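Local coordinates for protein probable 2-hydroxyhepta-2,4-diene-1,7-dioate isomerase (Thermus thermophilus, PDB 2DFU) that probably works as a metal-dependent isomerase of the fumarylacetoacetate hydrolase family, acting on 2-hydroxyhepta-2,4-diene-1,7-dioate, at residues 207-210 and 211-215; 146-149 and 150-153; 32-36 and 37-41. All coordinates share one frame; numbering follows the deposited sequence.

Interaction 1 of 3, residues 207-210 and 211-215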
loop_
_atom_site.group_PDB
_atom_site.type_symbol
_atom_site.label_atom_id
_atom_site.label_comp_id
_atom_site.label_asym_id
_atom_site.label_seq_id
_atom_site.Cartn_x
_atom_site.Cartn_y
_atom_site.Cartn_z
ATOM N N ALA A 207 -13.362 -15.473 -5.660
ATOM C CA ALA A 207 -12.375 -16.212 -6.435
ATOM C C ALA A 207 -11.978 -15.460 -7.703
ATOM O O ALA A 207 -10.808 -15.450 -8.085
ATOM C CB ALA A 207 -12.919 -17.589 -6.785
ATOM N N GLU A 208 -12.951 -14.823 -8.348
ATOM C CA GLU A 208 -12.693 -14.069 -9.574
ATOM C C GLU A 208 -11.907 -12.791 -9.284
ATOM O O GLU A 208 -11.048 -12.385 -10.067
ATOM C CB GLU A 208 -14.012 -13.716 -10.268
ATOM C CG GLU A 208 -14.834 -14.935 -10.670
ATOM C CD GLU A 208 -16.140 -14.578 -11.361
ATOM O OE1 GLU A 208 -16.904 -13.745 -10.827
ATOM O OE2 GLU A 208 -16.408 -15.145 -12.439
ATOM N N ILE A 209 -12.212 -12.155 -8.159
ATOM C CA ILE A 209 -11.528 -10.933 -7.768
ATOM C C ILE A 209 -10.048 -11.203 -7.506
ATOM O O ILE A 209 -9.183 -10.510 -8.037
ATOM C CB ILE A 209 -12.172 -10.325 -6.509
ATOM C CG1 ILE A 209 -13.561 -9.796 -6.866
ATOM C CG2 ILE A 209 -11.277 -9.226 -5.926
ATOM C CD1 ILE A 209 -14.362 -9.303 -5.683
ATOM N N LEU A 210 -9.763 -12.217 -6.693
ATOM C CA LEU A 210 -8.383 -12.564 -6.374
ATOM C C LEU A 210 -7.629 -12.949 -7.636
ATOM O O LEU A 210 -6.479 -12.544 -7.830
ATOM C CB LEU A 210 -8.335 -13.728 -5.386
ATOM C CG LEU A 210 -8.951 -13.496 -4.004
ATOM C CD1 LEU A 210 -8.908 -14.793 -3.220
ATOM C CD2 LEU A 210 -8.200 -12.389 -3.267
ATOM N N SER A 211 -8.281 -13.738 -8.488
ATOM C CA SER A 211 -7.685 -14.187 -9.742
ATOM C C SER A 211 -7.344 -12.989 -10.624
ATOM O O SER A 211 -6.234 -12.884 -11.147
ATOM C CB SER A 211 -8.658 -15.106 -10.490
ATOM O OG SER A 211 -8.148 -15.467 -11.761
ATOM N N TYR A 212 -8.315 -12.096 -10.789
ATOM C CA TYR A 212 -8.132 -10.905 -11.602
ATOM C C TYR A 212 -6.930 -10.103 -11.115
ATOM O O TYR A 212 -6.026 -9.783 -11.889
ATOM C CB TYR A 212 -9.386 -10.032 -11.558
ATOM C CG TYR A 212 -9.232 -8.742 -12.331
ATOM C CD1 TYR A 212 -9.148 -8.745 -13.725
ATOM C CD2 TYR A 212 -9.125 -7.522 -11.666
ATOM C CE1 TYR A 212 -8.957 -7.559 -14.434
ATOM C CE2 TYR A 212 -8.936 -6.338 -12.361
ATOM C CZ TYR A 212 -8.853 -6.361 -13.744
ATOM O OH TYR A 212 -8.665 -5.181 -14.428
ATOM N N ILE A 213 -6.918 -9.786 -9.826
ATOM C CA ILE A 213 -5.819 -9.028 -9.247
ATOM C C ILE A 213 -4.478 -9.695 -9.529
ATOM O O ILE A 213 -3.526 -9.027 -9.918
ATOM C CB ILE A 213 -5.989 -8.880 -7.710
ATOM C CG1 ILE A 213 -7.223 -8.027 -7.402
ATOM C CG2 ILE A 213 -4.748 -8.245 -7.100
ATOM C CD1 ILE A 213 -7.642 -8.073 -5.943
ATOM N N SER A 214 -4.414 -11.013 -9.350
ATOM C CA SER A 214 -3.170 -11.758 -9.542
ATOM C C SER A 214 -2.604 -11.757 -10.956
ATOM O O SER A 214 -1.459 -12.159 -11.159
ATOM C CB SER A 214 -3.338 -13.212 -9.081
ATOM O OG SER A 214 -4.146 -13.947 -9.986
ATOM N N THR A 215 -3.387 -11.318 -11.934
ATOM C CA THR A 215 -2.899 -11.302 -13.305
ATOM C C THR A 215 -1.887 -10.177 -13.542
ATOM O O THR A 215 -1.167 -10.188 -14.539
ATOM C CB THR A 215 -4.051 -11.141 -14.335
ATOM O OG1 THR A 215 -4.649 -9.847 -14.204
ATOM C CG2 THR A 215 -5.105 -12.203 -14.130
#

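Interaction 2 of 3, residues 146-149 and 150-153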
loop_
_atom_site.group_PDB
_atom_site.type_symbol
_atom_site.label_atom_id
_atom_site.label_comp_id
_atom_site.label_asym_id
_atom_site.label_seq_id
_atom_site.Cartn_x
_atom_site.Cartn_y
_atom_site.Cartn_z
ATOM N N ILE A 146 -14.401 3.118 5.091
ATOM C CA ILE A 146 -14.735 4.518 5.339
ATOM C C ILE A 146 -14.404 5.339 4.088
ATOM O O ILE A 146 -13.304 5.234 3.541
ATOM C CB ILE A 146 -13.948 5.072 6.540
ATOM C CG1 ILE A 146 -14.316 4.293 7.808
ATOM C CG2 ILE A 146 -14.240 6.562 6.712
ATOM C CD1 ILE A 146 -15.729 4.554 8.309
ATOM N N THR A 147 -15.354 6.165 3.652
ATOM C CA THR A 147 -15.181 6.961 2.441
ATOM C C THR A 147 -15.515 8.452 2.571
ATOM O O THR A 147 -16.589 8.821 3.054
ATOM C CB THR A 147 -16.075 6.394 1.302
ATOM O OG1 THR A 147 -15.797 5.002 1.116
ATOM C CG2 THR A 147 -15.835 7.140 0.015
ATOM N N ALA A 148 -14.600 9.307 2.126
ATOM C CA ALA A 148 -14.847 10.742 2.146
ATOM C C ALA A 148 -15.273 11.070 0.711
ATOM O O ALA A 148 -14.434 11.288 -0.166
ATOM C CB ALA A 148 -13.591 11.497 2.528
ATOM N N ARG A 149 -16.587 11.082 0.493
ATOM C CA ARG A 149 -17.188 11.314 -0.818
ATOM C C ARG A 149 -16.874 12.609 -1.547
ATOM O O ARG A 149 -16.754 12.599 -2.766
ATOM C CB ARG A 149 -18.713 11.181 -0.728
ATOM C CG ARG A 149 -19.188 9.901 -0.074
ATOM C CD ARG A 149 -19.962 9.013 -1.037
ATOM N NE ARG A 149 -19.162 8.605 -2.186
ATOM C CZ ARG A 149 -19.380 7.493 -2.884
ATOM N NH1 ARG A 149 -20.373 6.679 -2.539
ATOM N NH2 ARG A 149 -18.617 7.199 -3.930
ATOM N N ASP A 150 -16.763 13.726 -0.836
ATOM C CA ASP A 150 -16.490 14.977 -1.531
ATOM C C ASP A 150 -15.116 15.005 -2.189
ATOM O O ASP A 150 -15.010 15.241 -3.390
ATOM C CB ASP A 150 -16.674 16.192 -0.603
ATOM C CG ASP A 150 -16.140 15.961 0.798
ATOM O OD1 ASP A 150 -15.371 15.000 1.007
ATOM O OD2 ASP A 150 -16.490 16.759 1.691
ATOM N N VAL A 151 -14.064 14.749 -1.420
ATOM C CA VAL A 151 -12.722 14.753 -1.987
ATOM C C VAL A 151 -12.572 13.641 -3.014
ATOM O O VAL A 151 -11.738 13.728 -3.917
ATOM C CB VAL A 151 -11.645 14.603 -0.891
ATOM C CG1 VAL A 151 -11.760 15.768 0.097
ATOM C CG2 VAL A 151 -11.804 13.273 -0.168
ATOM N N GLN A 152 -13.391 12.601 -2.885
ATOM C CA GLN A 152 -13.348 11.476 -3.816
ATOM C C GLN A 152 -13.701 11.935 -5.230
ATOM O O GLN A 152 -13.243 11.358 -6.216
ATOM C CB GLN A 152 -14.320 10.383 -3.367
ATOM C CG GLN A 152 -14.473 9.220 -4.347
ATOM C CD GLN A 152 -15.402 8.141 -3.819
ATOM O OE1 GLN A 152 -16.437 8.443 -3.216
ATOM N NE2 GLN A 152 -15.045 6.876 -4.046
ATOM N N LYS A 153 -14.509 12.985 -5.322
ATOM C CA LYS A 153 -14.920 13.513 -6.613
ATOM C C LYS A 153 -13.928 14.525 -7.185
ATOM O O LYS A 153 -13.759 14.607 -8.398
ATOM C CB LYS A 153 -16.294 14.186 -6.504
ATOM C CG LYS A 153 -17.455 13.263 -6.161
ATOM C CD LYS A 153 -18.747 14.072 -6.049
ATOM C CE LYS A 153 -19.955 13.200 -5.720
ATOM N NZ LYS A 153 -19.893 12.604 -4.359
#

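Interaction 3 of 3, residues 32-36 and 37-41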
loop_
_atom_site.group_PDB
_atom_site.type_symbol
_atom_site.label_atom_id
_atom_site.label_comp_id
_atom_site.label_asym_id
_atom_site.label_seq_id
_atom_site.Cartn_x
_atom_site.Cartn_y
_atom_site.Cartn_z
ATOM N N ARG A 32 -0.011 -20.690 26.066
ATOM C CA ARG A 32 -0.552 -19.553 26.809
ATOM C C ARG A 32 -2.010 -19.359 26.393
ATOM O O ARG A 32 -2.364 -19.575 25.238
ATOM C CB ARG A 32 0.197 -18.255 26.485
ATOM C CG ARG A 32 1.684 -18.239 26.773
ATOM C CD ARG A 32 2.231 -16.828 26.537
ATOM N NE ARG A 32 3.691 -16.778 26.543
ATOM C CZ ARG A 32 4.469 -17.252 25.571
ATOM N NH1 ARG A 32 3.935 -17.813 24.494
ATOM N NH2 ARG A 32 5.790 -17.177 25.684
ATOM N N ARG A 33 -2.852 -18.945 27.330
ATOM C CA ARG A 33 -4.254 -18.695 27.024
ATOM C C ARG A 33 -4.659 -17.402 27.723
ATOM O O ARG A 33 -4.078 -17.044 28.742
ATOM C CB ARG A 33 -5.133 -19.851 27.507
ATOM C CG ARG A 33 -5.163 -20.037 29.019
ATOM C CD ARG A 33 -6.070 -21.203 29.392
ATOM N NE ARG A 33 -6.234 -21.363 30.837
ATOM C CZ ARG A 33 -5.297 -21.826 31.664
ATOM N NH1 ARG A 33 -4.107 -22.185 31.203
ATOM N NH2 ARG A 33 -5.556 -21.930 32.962
ATOM N N TYR A 34 -5.640 -16.703 27.168
ATOM C CA TYR A 34 -6.111 -15.454 27.749
ATOM C C TYR A 34 -7.623 -15.404 27.636
ATOM O O TYR A 34 -8.202 -16.088 26.796
ATOM C CB TYR A 34 -5.567 -14.247 26.978
ATOM C CG TYR A 34 -4.073 -14.203 26.762
ATOM C CD1 TYR A 34 -3.444 -15.079 25.875
ATOM C CD2 TYR A 34 -3.288 -13.250 27.414
ATOM C CE1 TYR A 34 -2.068 -15.004 25.640
ATOM C CE2 TYR A 34 -1.916 -13.164 27.187
ATOM C CZ TYR A 34 -1.312 -14.042 26.300
ATOM O OH TYR A 34 0.043 -13.948 26.073
ATOM N N ASP A 35 -8.269 -14.601 28.476
ATOM C CA ASP A 35 -9.714 -14.437 28.366
ATOM C C ASP A 35 -9.879 -13.377 27.283
ATOM O O ASP A 35 -9.119 -12.412 27.238
ATOM C CB ASP A 35 -10.335 -13.918 29.672
ATOM C CG ASP A 35 -10.415 -14.986 30.747
ATOM O OD1 ASP A 35 -10.754 -16.142 30.413
ATOM O OD2 ASP A 35 -10.152 -14.669 31.929
ATOM N N LEU A 36 -10.863 -13.551 26.412
ATOM C CA LEU A 36 -11.084 -12.587 25.349
ATOM C C LEU A 36 -11.225 -11.161 25.885
ATOM O O LEU A 36 -10.620 -10.222 25.356
ATOM C CB LEU A 36 -12.342 -12.952 24.558
ATOM C CG LEU A 36 -12.665 -11.988 23.417
ATOM C CD1 LEU A 36 -11.479 -11.896 22.459
ATOM C CD2 LEU A 36 -13.908 -12.460 22.689
ATOM N N ALA A 37 -12.023 -11.008 26.938
ATOM C CA ALA A 37 -12.275 -9.700 27.529
ATOM C C ALA A 37 -11.016 -8.997 28.024
ATOM O O ALA A 37 -11.005 -7.780 28.179
ATOM C CB ALA A 37 -13.294 -9.833 28.686
ATOM N N SER A 38 -9.954 -9.757 28.255
ATOM C CA SER A 38 -8.707 -9.187 28.756
ATOM C C SER A 38 -7.676 -8.788 27.700
ATOM O O SER A 38 -6.660 -8.176 28.036
ATOM C CB SER A 38 -8.048 -10.168 29.732
ATOM O OG SER A 38 -8.936 -10.522 30.778
ATOM N N VAL A 39 -7.902 -9.134 26.437
ATOM C CA VAL A 39 -6.923 -8.775 25.415
ATOM C C VAL A 39 -7.354 -7.589 24.570
ATOM O O VAL A 39 -8.520 -7.216 24.556
ATOM C CB VAL A 39 -6.625 -9.963 24.459
ATOM C CG1 VAL A 39 -6.289 -11.202 25.265
ATOM C CG2 VAL A 39 -7.821 -10.224 23.542
ATOM N N THR A 40 -6.392 -6.987 23.880
ATOM C CA THR A 40 -6.686 -5.873 22.991
ATOM C C THR A 40 -6.733 -6.449 21.575
ATOM O O THR A 40 -5.705 -6.843 21.019
ATOM C CB THR A 40 -5.596 -4.792 23.054
ATOM O OG1 THR A 40 -5.564 -4.222 24.372
ATOM C CG2 THR A 40 -5.879 -3.697 22.035
ATOM N N LEU A 41 -7.933 -6.519 21.012
ATOM C CA LEU A 41 -8.119 -7.046 19.667
ATOM C C LEU A 41 -7.494 -6.146 18.615
ATOM O O LEU A 41 -7.663 -4.935 18.650
ATOM C CB LEU A 41 -9.603 -7.190 19.349
ATOM C CG LEU A 41 -10.218 -8.583 19.298
ATOM C CD1 LEU A 41 -11.528 -8.487 18.529
ATOM C CD2 LEU A 41 -9.279 -9.559 18.605
HETATM O O HOH W 1 -11.491 -11.546 32.021
#

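Interaction 1 of 3, residues 207-210 and 211-215
I209 and I213 sit one turn apart on the alpha helix 206-214, where four successive i to i+4 backbone bonds join 207-210 to 211-215: S211 N to A207 O, Y212 N to E208 O, I213 N to I209 O and S214 N to L210 O. Apolar packing follows the same spacing. I209 CG2 and I213 CD1 meet at 3.8 Å, the two side chains running alongside each other in one direction. Together with L210 they cover V225 of strand 224-226, a place for branched, purely apolar residues.

The two serines bond to the segment around V128. S211 OG bonds to V128 O, and S214, a residue small enough to fold back on its own helix, has OG tucked between backbone N and carbonyl carbon (chi1 72°), where it donates to S211 O at 2.6 Å and also meets V128 N. With an alanine in place of S214 the hydroxyl goes, and S211 O and V128 N are likely to lose their shared partner. W264 of the second subunit packs on S211 and T215. Y212 O takes two bonds from T215: one from N at 3.1 Å, the other from OG1 at 2.7 Å, in the carbonyl plane.

Interaction 2 of 3, residues 146-149 and 150-153
Q152 and R149 are brought together by opposite chain shapes. The glutamine has CG anti to its own N (chi1 174°) and runs on extended, whereas the arginine bends at chi2 and again at chi3, carrying its guanidinium alongside the end of Q152. The two side chains then head off together, neighbours along their length, with the guanidinium and amide planes 33° apart. Q152 OE1 comes to the guanidinium edge, near its plane, and accepts from two nitrogens: R149 NH2 at 2.6 Å and R149 NE at 2.9 Å. Both bonds are weak and bent, since one oxygen set between two nearly parallel N-H groups is met by both at a bend. A neutral amide suits this place, accepting from the arginine without bringing a charge of its own into a buried position.

The methyl CG2 of T147 lies 3.5 Å from the same Q152 OE1, while T147 OG1 bonds to K162 NZ. A148 is small enough for V151 CG2 to approach its CB at 3.7 Å. A148 O accepts from Q152 N at 3.2 Å, tying the last strand residue to the helix. A second, weak bond runs from K153 N to R149 O.

D150 OD1 accepts from V151 N, the next residue along, at 2.8 Å and on its anti side; the carboxylate is also held by T108 OG1 and E109 N, and so pins the first turn to the loop before strand 111-121. R149 side-chain atoms pack on H112 and E114 of that strand. The whole is a strand-to-helix junction, where strand 137-148 passes directly into the short helix 149-154 within the FAA hydrolase domain.

Interaction 3 of 3, residues 32-36 and 37-41
D35 O and L36 O each accept a bond from three residues on, S38 N at 3.0 Å and V39 N at 3.1 Å, as the chain leaves strand 32-35 and coils through a short 3-10 turn at 36-38. Both donors stand above the carbonyl planes, more than 50° out of them. From V39 the chain is extended again and heads toward strand 41-42.

V39 faces back to the strand. Its CG1 lies 3.6 Å from Y34 CB and approaches the ring obliquely, the two side chains crossing at about a right angle; the ring itself makes an edge-to-face contact with F6. V39 turns CG1 anti to its carbonyl carbon (chi1 -51°), which leaves CG2 between N and C and 4.2 Å from L36 CD1. L36, buried, reaches W173 and V19, so leucine suits the face turned to strands 18-22 and 168-175.

On the outer side, a water bridges S38 OG at 3.0 Å and, weakly, D35 OD2 at 3.4 Å. The chemistry is thus divided: the apolar groups of Y34, L36 and V39 pack on one another and against the neighbouring strands, while the short polar side chains of D35 and S38 meet solvent.

How the interactions relate
Interaction 1 is the most buried; interactions 2 and 3 are partly buried. Interaction 3 turns apolar groups inward and polar ones to solvent, whereas interaction 2 buries the polar T147 and Q152. The first lies within a single helix, while the other two mark places where a strand gives way to a helical turn. Their winding differs: i to i+4 bonds in 207-215, i to i+3 bonds in 32-41, and a weaker, mixed start in 146-153. Only interaction 2 uses weak bonds from a charged side chain to a neutral amide. Interactions 1 and 2 share the FAA hydrolase range, their centres about 26 Å apart; interaction 3 belongs to the N-terminal range, across the chain's centre from both.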